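Local structure of transcriptional regulator, MarR family (Silicibacter pomeroyi DSS-3, 3CDH) at residues G85-V90 with V101-D106. The protein probably binds DNA through a winged helix-turn-helix domain and regulates transcription. Numbering follows the deposited sequence.
Sequences GLVTRV and VRLTDD
Thr88 CG2 sits over the centre of one face of the Arg102 guanidinium, 3.6 Å from Arg102 CZ. The two side chains run side by side and point the same way. Arg102 CG lies between its backbone N and carbonyl carbon (chi1 65°), and the extended chain then passes along the threonine methyl. Arg102 NH2 donates to Leu103 O, which is tilted from the guanidinium plane, and NE makes a weak hydrogen bond to a glycerol, probably from the crystallisation liquor. Arg89 NE lies near Val101 CG2. In one of its two conformers, Arg89 NE and NH2 form salt bridges with Asp82 and Asp79 of helix 71-84. Strands 87-89 and 100-103 form the antiparallel hairpin that is the wing of the winged helix-turn-helix fold. Thr88 and Arg102 are a hydrogen-bonded pair of it. Thr88 N lies 2.7 Å from Arg102 O, and Arg102 N lies 2.8 Å from Thr88 O. Val87, Val101 and Leu103, on the face that also carries Arg89, are buried. Val87 CG1 touches Val101 CG1 at 3.6 Å, the two side chains crossing near a right angle, and Val87 CG2 meets Leu103 CD2. Leu52 of helix 43-54 packs against all three residues. Gly85 ends helix 71-84 in a Schellman motif, and Thr104 is the N-cap of helix 105-130. Thr104 N donates almost straight (174°) to Leu86 O, from above the carbonyl plane. Thr104 OG1 donates to Gly85 O at 2.6 Å and also caps Gly107 N. A valine in place of Thr104 would probably leave Gly85 O and Gly107 N without this hydroxyl partner.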
# COMPACT_ATOMS: atom_id res chain seq x y z
N GLY B 85 22.74 16.68 1.41
CA GLY B 85 22.49 18.01 0.92
C GLY B 85 21.15 18.22 0.21
O GLY B 85 20.95 19.25 -0.44
N LEU B 86 20.21 17.29 0.34
CA LEU B 86 18.90 17.50 -0.30
C LEU B 86 17.93 18.29 0.55
O LEU B 86 17.01 18.93 0.04
CB LEU B 86 18.27 16.16 -0.70
CG LEU B 86 19.16 15.38 -1.66
CD1 LEU B 86 18.47 14.08 -2.05
CD2 LEU B 86 19.57 16.22 -2.91
N VAL B 87 18.14 18.25 1.86
CA VAL B 87 17.13 18.69 2.82
C VAL B 87 17.78 19.36 4.01
O VAL B 87 18.84 18.94 4.43
CB VAL B 87 16.30 17.46 3.26
CG1 VAL B 87 15.71 17.66 4.59
CG2 VAL B 87 15.20 17.21 2.26
N THR B 88 17.18 20.40 4.56
CA THR B 88 17.79 21.06 5.72
C THR B 88 16.80 21.37 6.86
O THR B 88 15.60 21.43 6.61
CB THR B 88 18.63 22.28 5.24
OG1 THR B 88 19.54 22.67 6.26
CG2 THR B 88 17.74 23.44 4.83
N ARG B 89 17.29 21.53 8.09
CA ARG B 89 16.41 21.89 9.22
C ARG B 89 16.20 23.39 9.23
O ARG B 89 17.14 24.17 9.04
CB ARG B 89 16.97 21.45 10.59
CG ARG B 89 17.70 20.11 10.64
CD ARG B 89 16.81 18.93 10.97
NE ARG B 89 17.23 17.74 10.24
CZ ARG B 89 17.14 16.50 10.70
NH1 ARG B 89 16.66 16.25 11.91
NH2 ARG B 89 17.55 15.50 9.95
N VAL B 90 14.96 23.80 9.45
CA VAL B 90 14.61 25.20 9.57
C VAL B 90 14.95 25.63 11.00
O VAL B 90 14.55 24.98 11.97
CB VAL B 90 13.12 25.37 9.28
CG1 VAL B 90 12.71 26.84 9.27
CG2 VAL B 90 12.80 24.73 7.94
N VAL B 101 11.47 21.05 8.36
CA VAL B 101 12.49 20.63 7.44
C VAL B 101 12.14 21.14 6.06
O VAL B 101 10.98 21.22 5.73
CB VAL B 101 12.56 19.09 7.50
CG1 VAL B 101 12.61 18.47 6.17
CG2 VAL B 101 13.74 18.68 8.33
N ARG B 102 13.14 21.54 5.28
CA ARG B 102 12.84 22.06 3.94
C ARG B 102 13.85 21.59 2.89
O ARG B 102 14.94 21.12 3.24
CB ARG B 102 12.76 23.58 3.96
CG ARG B 102 14.04 24.26 4.30
CD ARG B 102 14.04 25.73 3.88
NE ARG B 102 15.23 26.42 4.39
CZ ARG B 102 16.38 26.58 3.71
NH1 ARG B 102 17.41 27.21 4.27
NH2 ARG B 102 16.52 26.12 2.47
N LEU B 103 13.48 21.70 1.62
CA LEU B 103 14.41 21.40 0.53
C LEU B 103 15.53 22.42 0.47
O LEU B 103 15.31 23.60 0.79
CB LEU B 103 13.69 21.38 -0.81
CG LEU B 103 12.66 20.26 -0.87
CD1 LEU B 103 11.88 20.30 -2.19
CD2 LEU B 103 13.34 18.90 -0.64
N THR B 104 16.72 21.96 0.10
CA THR B 104 17.79 22.85 -0.27
C THR B 104 17.53 23.21 -1.72
O THR B 104 16.56 22.71 -2.30
CB THR B 104 19.15 22.16 -0.19
OG1 THR B 104 19.16 21.03 -1.07
CG2 THR B 104 19.47 21.70 1.22
N ASP B 105 18.36 24.05 -2.33
CA ASP B 105 18.19 24.33 -3.76
C ASP B 105 18.31 23.08 -4.61
O ASP B 105 17.50 22.85 -5.52
CB ASP B 105 19.19 25.37 -4.26
CG ASP B 105 18.78 26.76 -3.88
OD1 ASP B 105 17.72 26.91 -3.20
OD2 ASP B 105 19.52 27.71 -4.25
N ASP B 106 19.34 22.29 -4.34
CA ASP B 106 19.53 21.03 -5.05
C ASP B 106 18.31 20.15 -4.82
O ASP B 106 17.75 19.59 -5.78
CB ASP B 106 20.82 20.33 -4.61
CG ASP B 106 22.07 21.17 -4.91
OD1 ASP B 106 22.20 21.72 -6.04
OD2 ASP B 106 22.93 21.27 -4.02